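Local coordinates for EreC (Klebsiella pneumoniae, PDB 6XCQ), which probably hydrolyses the macrolactone ring ester of erythromycin and related macrolides, an esterase activity that underlies macrolide resistance, at residues A[31-39]-A[46-54]; A[390-398]-A[417-428]. The protein carries 1 engineered substitution. One frame throughout, in Å; residues are numbered along the deposited sequence.

Interaction 1: residues A[31-39]-A[46-54]; sequences MTWRTTRTL and DFNEFEILT
E49 reaches out of the 3-10 turn 47-50 and lays its carboxylate against the bend where edge strand 33-36 of the mixed sheet gives way to the loop 37-39. The strand and the turn are joined by a carboxylate receiving several donors at once. Beyond CG the glutamate chain is extended, long enough to bring both oxygens to the strand end, which suits glutamate to the place. OE1 accepts three hydrogen bonds: the backbone N of T38 comes in on its syn lone pair at 2.9 Å, while the hydroxyls of T36 and T38 approach from opposite faces of the carboxylate, each well out of its plane, T38 OG1 lying 2.7 Å from E49 OE1. OE2 takes the backbone N of R37 at 2.8 Å, again out of plane, so donors on both oxygens limit rotation of the group.

In one of its two conformers R34 crosses E49 at about a right angle, its bent chain (chi2 67°) folding the guanidinium over the glutamate's aliphatic part; the two charged planes stand 84° apart. In this conformer no N-H points at the carboxylate; instead a water at the guanidinium edge accepts from R34 NH1 and donates to E49 OE2. The R37 guanidinium turns away to a salt bridge with D391.

On the buried side of the loop, L39 CD1 meets the edge of the F50 ring near its plane, 3.6 Å from F50 CE1, a fitting apolar pair. At the other end I52 sets CD1 3.4 Å from T32 O.

D46 OD1 accepts from N48 N, forming an Asx turn that starts the 3-10 segment. The T38 hydroxyl, besides donating to E49, receives D46 N in a nearly straight bond, 3.0 Å from N to OG1 with an angle of 174° at the hydrogen.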
# COMPACT_ATOMS: atom_id res chain seq x y z
N MET A 31 15.26 -22.53 -16.25
CA MET A 31 13.93 -22.38 -16.85
C MET A 31 12.99 -21.58 -15.94
O MET A 31 11.92 -21.13 -16.36
CB MET A 31 13.33 -23.75 -17.16
N THR A 32 13.39 -21.39 -14.68
CA THR A 32 12.55 -20.68 -13.72
C THR A 32 13.17 -19.38 -13.24
O THR A 32 12.64 -18.75 -12.32
CB THR A 32 12.21 -21.59 -12.54
OG1 THR A 32 13.42 -22.01 -11.91
CG2 THR A 32 11.46 -22.82 -13.02
N TRP A 33 14.31 -18.98 -13.81
CA TRP A 33 14.96 -17.72 -13.50
C TRP A 33 15.35 -17.04 -14.80
O TRP A 33 15.39 -17.67 -15.86
CB TRP A 33 16.20 -17.93 -12.62
CG TRP A 33 17.22 -18.83 -13.25
CD1 TRP A 33 17.27 -20.19 -13.16
CD2 TRP A 33 18.33 -18.45 -14.07
NE1 TRP A 33 18.34 -20.68 -13.87
CE2 TRP A 33 19.01 -19.62 -14.44
CE3 TRP A 33 18.81 -17.22 -14.53
CZ2 TRP A 33 20.15 -19.61 -15.24
CZ3 TRP A 33 19.95 -17.20 -15.32
CH2 TRP A 33 20.60 -18.39 -15.67
N ARG A 34 15.64 -15.74 -14.71
CA ARG A 34 16.00 -14.97 -15.89
C ARG A 34 16.78 -13.74 -15.46
O ARG A 34 16.37 -13.02 -14.55
CB ARG A 34 14.75 -14.56 -16.68
CG ARG A 34 15.02 -13.70 -17.91
CD ARG A 34 15.77 -14.48 -18.98
NE ARG A 34 15.47 -13.98 -20.31
CZ ARG A 34 16.17 -13.03 -20.93
NH1 ARG A 34 17.22 -12.48 -20.34
NH2 ARG A 34 15.81 -12.63 -22.14
N THR A 35 17.92 -13.50 -16.11
CA THR A 35 18.64 -12.25 -15.90
C THR A 35 17.96 -11.15 -16.71
O THR A 35 17.65 -11.34 -17.89
CB THR A 35 20.10 -12.39 -16.35
OG1 THR A 35 20.78 -13.31 -15.49
CG2 THR A 35 20.83 -11.06 -16.31
N THR A 36 17.67 -10.02 -16.07
CA THR A 36 17.02 -8.92 -16.78
C THR A 36 17.95 -7.72 -16.76
O THR A 36 18.19 -7.12 -15.71
CB THR A 36 15.65 -8.57 -16.20
OG1 THR A 36 15.23 -7.31 -16.74
CG2 THR A 36 15.68 -8.51 -14.68
N ARG A 37 18.48 -7.37 -17.94
CA ARG A 37 19.38 -6.24 -18.04
C ARG A 37 18.65 -4.91 -18.22
O ARG A 37 19.25 -3.85 -17.99
CB ARG A 37 20.36 -6.48 -19.19
CG ARG A 37 20.94 -7.88 -19.07
CD ARG A 37 22.24 -8.11 -19.78
NE ARG A 37 22.52 -9.55 -19.73
CZ ARG A 37 23.19 -10.15 -18.74
NH1 ARG A 37 23.68 -9.44 -17.72
NH2 ARG A 37 23.38 -11.46 -18.79
N THR A 38 17.37 -4.93 -18.58
CA THR A 38 16.66 -3.69 -18.83
C THR A 38 15.70 -3.31 -17.70
O THR A 38 15.04 -2.27 -17.79
CB THR A 38 15.90 -3.77 -20.16
OG1 THR A 38 14.80 -4.69 -20.08
CG2 THR A 38 16.85 -4.21 -21.29
N LEU A 39 15.65 -4.09 -16.61
CA LEU A 39 14.64 -3.87 -15.58
C LEU A 39 14.71 -2.46 -15.01
O LEU A 39 13.68 -1.84 -14.73
CB LEU A 39 14.79 -4.89 -14.45
CG LEU A 39 13.85 -4.71 -13.25
CD1 LEU A 39 12.43 -5.12 -13.59
CD2 LEU A 39 14.35 -5.48 -12.04
N ASP A 46 13.23 -4.39 -22.59
CA ASP A 46 13.21 -5.55 -23.47
C ASP A 46 12.18 -6.53 -22.92
O ASP A 46 12.47 -7.28 -21.98
CB ASP A 46 14.60 -6.20 -23.58
CG ASP A 46 14.59 -7.50 -24.39
OD1 ASP A 46 13.52 -7.91 -24.91
OD2 ASP A 46 15.67 -8.13 -24.49
N PHE A 47 11.00 -6.56 -23.54
CA PHE A 47 9.90 -7.35 -22.98
C PHE A 47 10.19 -8.84 -23.00
O PHE A 47 9.51 -9.59 -22.29
CB PHE A 47 8.59 -7.04 -23.72
CG PHE A 47 7.97 -5.71 -23.34
CD1 PHE A 47 8.33 -4.54 -24.00
CD2 PHE A 47 7.06 -5.62 -22.31
CE1 PHE A 47 7.78 -3.32 -23.63
CE2 PHE A 47 6.49 -4.40 -21.95
CZ PHE A 47 6.85 -3.25 -22.60
N ASN A 48 11.18 -9.31 -23.77
CA ASN A 48 11.51 -10.73 -23.73
C ASN A 48 11.98 -11.15 -22.35
O ASN A 48 11.80 -12.32 -21.97
CB ASN A 48 12.59 -11.09 -24.75
CG ASN A 48 12.16 -10.78 -26.16
OD1 ASN A 48 11.32 -11.48 -26.72
ND2 ASN A 48 12.70 -9.71 -26.73
N GLU A 49 12.59 -10.23 -21.60
CA GLU A 49 13.13 -10.59 -20.29
C GLU A 49 12.04 -10.89 -19.26
O GLU A 49 12.32 -11.51 -18.24
CB GLU A 49 14.04 -9.46 -19.78
CG GLU A 49 15.17 -9.13 -20.73
CD GLU A 49 16.15 -8.09 -20.18
OE1 GLU A 49 15.72 -7.14 -19.49
OE2 GLU A 49 17.36 -8.24 -20.41
N PHE A 50 10.80 -10.48 -19.52
CA PHE A 50 9.70 -10.70 -18.59
C PHE A 50 8.76 -11.82 -19.03
O PHE A 50 7.74 -12.06 -18.38
CB PHE A 50 8.95 -9.38 -18.37
CG PHE A 50 9.87 -8.26 -18.00
CD1 PHE A 50 10.32 -8.12 -16.69
CD2 PHE A 50 10.37 -7.40 -18.96
CE1 PHE A 50 11.22 -7.13 -16.35
CE2 PHE A 50 11.27 -6.39 -18.63
CZ PHE A 50 11.70 -6.26 -17.32
N GLU A 51 9.11 -12.55 -20.10
CA GLU A 51 8.23 -13.62 -20.59
C GLU A 51 8.03 -14.69 -19.55
O GLU A 51 7.01 -15.39 -19.56
CB GLU A 51 8.80 -14.23 -21.87
N ILE A 52 8.99 -14.84 -18.63
CA ILE A 52 8.89 -15.82 -17.55
C ILE A 52 7.65 -15.58 -16.69
O ILE A 52 7.15 -16.52 -16.05
CB ILE A 52 10.20 -15.77 -16.73
CG1 ILE A 52 10.21 -16.76 -15.58
CG2 ILE A 52 10.46 -14.38 -16.20
CD1 ILE A 52 11.46 -16.62 -14.73
N LEU A 53 7.13 -14.35 -16.66
CA LEU A 53 5.97 -14.02 -15.84
C LEU A 53 4.65 -14.24 -16.57
O LEU A 53 3.60 -14.18 -15.92
CB LEU A 53 6.03 -12.55 -15.40
CG LEU A 53 7.27 -12.03 -14.69
CD1 LEU A 53 7.18 -10.51 -14.49
CD2 LEU A 53 7.46 -12.73 -13.36
N THR A 54 4.66 -14.44 -17.88
CA THR A 54 3.40 -14.44 -18.62
C THR A 54 2.44 -15.53 -18.14
O THR A 54 1.25 -15.22 -17.95
CB THR A 54 3.66 -14.53 -20.13
OG1 THR A 54 4.21 -13.29 -20.58
CG2 THR A 54 2.38 -14.79 -20.88
O HOH W 1 18.34 -10.47 -21.64

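Interaction 2: residues A[390-398]-A[417-428]; sequences EDSCLTLTD and LSEAFDAIVCVP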
# COMPACT_ATOMS: atom_id res chain seq x y z
N GLU A 390 25.56 -9.72 -11.45
CA GLU A 390 25.91 -8.68 -12.42
C GLU A 390 24.78 -7.68 -12.62
O GLU A 390 24.93 -6.49 -12.32
CB GLU A 390 26.31 -9.35 -13.74
CG GLU A 390 26.48 -8.42 -14.90
CD GLU A 390 27.65 -8.83 -15.73
OE1 GLU A 390 28.70 -8.17 -15.61
OE2 GLU A 390 27.54 -9.83 -16.46
N ASP A 391 23.64 -8.14 -13.14
CA ASP A 391 22.48 -7.27 -13.33
C ASP A 391 21.33 -7.73 -12.44
O ASP A 391 21.56 -8.44 -11.46
CB ASP A 391 22.07 -7.24 -14.81
CG ASP A 391 23.01 -6.40 -15.68
OD1 ASP A 391 23.40 -5.29 -15.27
OD2 ASP A 391 23.35 -6.86 -16.79
N SER A 392 20.08 -7.36 -12.77
CA SER A 392 18.94 -7.81 -11.97
C SER A 392 18.45 -9.19 -12.40
O SER A 392 18.81 -9.71 -13.46
CB SER A 392 17.76 -6.84 -12.06
OG SER A 392 18.17 -5.53 -11.75
N CYS A 393 17.55 -9.74 -11.60
CA CYS A 393 17.13 -11.12 -11.78
C CYS A 393 15.64 -11.26 -11.49
O CYS A 393 15.11 -10.61 -10.59
CB CYS A 393 17.95 -12.03 -10.87
SG CYS A 393 17.54 -13.78 -11.03
N LEU A 394 14.98 -12.14 -12.24
CA LEU A 394 13.57 -12.45 -12.04
C LEU A 394 13.42 -13.96 -11.95
O LEU A 394 13.89 -14.68 -12.84
CB LEU A 394 12.75 -11.90 -13.21
CG LEU A 394 11.24 -12.08 -13.29
CD1 LEU A 394 10.58 -11.56 -12.03
CD2 LEU A 394 10.75 -11.33 -14.50
N THR A 395 12.78 -14.44 -10.88
CA THR A 395 12.66 -15.87 -10.60
C THR A 395 11.26 -16.20 -10.13
O THR A 395 10.64 -15.43 -9.39
CB THR A 395 13.70 -16.34 -9.56
OG1 THR A 395 13.70 -17.77 -9.50
CG2 THR A 395 13.40 -15.82 -8.17
N LEU A 396 10.75 -17.35 -10.58
CA LEU A 396 9.55 -17.91 -9.98
C LEU A 396 9.93 -18.60 -8.67
O LEU A 396 11.10 -18.85 -8.40
CB LEU A 396 8.88 -18.90 -10.92
CG LEU A 396 8.68 -18.40 -12.35
CD1 LEU A 396 8.15 -19.52 -13.22
CD2 LEU A 396 7.74 -17.18 -12.41
N THR A 397 8.93 -18.88 -7.84
CA THR A 397 9.19 -19.48 -6.54
C THR A 397 8.76 -20.93 -6.45
O THR A 397 9.00 -21.57 -5.42
CB THR A 397 8.48 -18.69 -5.44
OG1 THR A 397 7.08 -18.64 -5.73
CG2 THR A 397 9.04 -17.29 -5.35
N ASP A 398 8.07 -21.45 -7.47
CA ASP A 398 7.54 -22.81 -7.44
C ASP A 398 8.59 -23.75 -8.03
O ASP A 398 8.45 -24.30 -9.12
CB ASP A 398 6.21 -22.89 -8.17
CG ASP A 398 5.57 -24.27 -8.07
OD1 ASP A 398 6.03 -25.09 -7.23
OD2 ASP A 398 4.60 -24.54 -8.82
N LEU A 417 8.53 -19.63 0.81
CA LEU A 417 8.51 -18.62 -0.24
C LEU A 417 7.74 -19.05 -1.48
O LEU A 417 7.30 -18.19 -2.25
CB LEU A 417 9.94 -18.19 -0.59
CG LEU A 417 10.63 -17.43 0.55
CD1 LEU A 417 12.15 -17.49 0.41
CD2 LEU A 417 10.17 -15.97 0.62
N SER A 418 7.54 -20.36 -1.69
CA SER A 418 6.68 -20.79 -2.79
C SER A 418 5.22 -20.44 -2.52
O SER A 418 4.46 -20.12 -3.45
CB SER A 418 6.83 -22.29 -3.03
OG SER A 418 6.51 -23.02 -1.85
N GLU A 419 4.80 -20.51 -1.26
CA GLU A 419 3.44 -20.14 -0.91
C GLU A 419 3.30 -18.64 -0.71
O GLU A 419 2.21 -18.09 -0.89
CB GLU A 419 3.05 -20.86 0.37
CG GLU A 419 3.13 -22.36 0.25
CD GLU A 419 2.29 -23.05 1.29
OE1 GLU A 419 1.49 -23.93 0.92
OE2 GLU A 419 2.45 -22.69 2.48
N ALA A 420 4.39 -17.97 -0.32
CA ALA A 420 4.32 -16.57 0.07
C ALA A 420 4.26 -15.63 -1.13
O ALA A 420 3.54 -14.63 -1.10
CB ALA A 420 5.53 -16.22 0.95
N PHE A 421 5.02 -15.93 -2.19
CA PHE A 421 5.06 -15.08 -3.37
C PHE A 421 5.00 -15.95 -4.61
O PHE A 421 5.37 -17.13 -4.58
CB PHE A 421 6.34 -14.22 -3.39
CG PHE A 421 6.43 -13.29 -2.23
CD1 PHE A 421 5.73 -12.08 -2.24
CD2 PHE A 421 7.15 -13.64 -1.10
CE1 PHE A 421 5.80 -11.22 -1.15
CE2 PHE A 421 7.21 -12.78 -0.01
CZ PHE A 421 6.52 -11.57 -0.05
N ASP A 422 4.55 -15.36 -5.72
CA ASP A 422 4.55 -16.05 -7.00
C ASP A 422 5.85 -15.87 -7.77
O ASP A 422 6.25 -16.78 -8.50
CB ASP A 422 3.38 -15.58 -7.87
CG ASP A 422 2.02 -15.95 -7.27
OD1 ASP A 422 1.57 -17.10 -7.48
OD2 ASP A 422 1.43 -15.10 -6.57
N ALA A 423 6.51 -14.72 -7.63
CA ALA A 423 7.79 -14.46 -8.28
C ALA A 423 8.61 -13.52 -7.41
O ALA A 423 8.08 -12.91 -6.48
CB ALA A 423 7.62 -13.88 -9.69
N ILE A 424 9.91 -13.42 -7.72
CA ILE A 424 10.82 -12.52 -7.01
C ILE A 424 11.60 -11.70 -8.03
O ILE A 424 12.13 -12.24 -9.01
CB ILE A 424 11.82 -13.26 -6.10
CG1 ILE A 424 11.16 -14.41 -5.32
CG2 ILE A 424 12.47 -12.26 -5.15
CD1 ILE A 424 10.31 -13.96 -4.13
N VAL A 425 11.71 -10.40 -7.76
CA VAL A 425 12.53 -9.47 -8.52
C VAL A 425 13.67 -9.03 -7.61
O VAL A 425 13.43 -8.59 -6.48
CB VAL A 425 11.68 -8.26 -8.98
CG1 VAL A 425 12.52 -7.16 -9.58
CG2 VAL A 425 10.60 -8.72 -9.94
N CYS A 426 14.90 -9.13 -8.09
CA CYS A 426 16.05 -8.80 -7.26
C CYS A 426 16.98 -7.86 -8.02
O CYS A 426 17.44 -8.20 -9.11
CB CYS A 426 16.77 -10.07 -6.81
SG CYS A 426 18.16 -9.74 -5.69
N VAL A 427 17.23 -6.68 -7.46
CA VAL A 427 18.05 -5.66 -8.10
C VAL A 427 19.43 -5.64 -7.44
O VAL A 427 19.60 -6.22 -6.36
CB VAL A 427 17.37 -4.28 -8.04
CG1 VAL A 427 15.98 -4.34 -8.73
CG2 VAL A 427 17.24 -3.81 -6.59
N PRO A 428 20.45 -5.02 -8.05
CA PRO A 428 21.81 -5.16 -7.50
C PRO A 428 22.06 -4.36 -6.23
O PRO A 428 22.96 -4.72 -5.46
CB PRO A 428 22.70 -4.66 -8.65
CG PRO A 428 21.89 -4.85 -9.89
CD PRO A 428 20.47 -4.53 -9.44
O HOH W 2 4.86 -20.46 -6.33
O HOH W 3 5.84 -19.38 -8.75
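C393 and C426 form a hydrogen-bonded antiparallel pair, as do T395 and I424; each pair exchanges two backbone bonds, the shortest running 2.7 Å from I424 N to T395 O. L394 with V425 lies between them and L396 with A423 follows T395, both non-hydrogen-bonded pairs. On the face of L394, V425, L396 and A423, L394 CD1 in one of its two conformers lies 3.5 Å from V425 CG2, and the small A423 fits where the strands approach closely. On the other face T395 and I424, both beta-branched and suited to a strand, lie side by side with T395 CG2 3.7 Å from I424 CB.

T397 closes the strand end. With OG1 set between the backbone N and the carbonyl carbon (chi1 57°), its hydroxyl donates to F421 O at 2.6 Å, and CG2 turns to I424 CG1 at 3.6 Å. A water donates to T397 OG1 and S418 O, and a second bridges T397 N and D422 O, where the direct bond is weak.

Further out, C393 is tied by a disulfide to C387 of helix 379-387, whose I383 and Y382 pack on the face carrying C393 and T395. D422 is held by K312 and A340 N, and V425 packs on I341 and F343 of strand 338-345. Strand 423-427 runs parallel to 338-345, and 392-396 reverses between it and edge strand 33-36 in the mixed sheet of the Erythromycin esterase family.

From the N terminus the chain first makes interaction 1, where 31-39 and 46-54 close a loop of six residues just as helix 54-57 begins. Most of the protein follows before 390-398 and 417-428 meet in interaction 2, closing a loop that carries strands 405-408 and 411-414. The two loops lie in series, neither nesting nor crossing, yet they touch in space because strands 33-36 and 392-396 are sheet neighbours. R34 O and L394 N probably share a hydrogen bond, R37 forms a salt bridge with D391, and L39 packs on V425 and I52 on L394. Together they join the N-terminal edge strand to the C-terminal strands of the sheet.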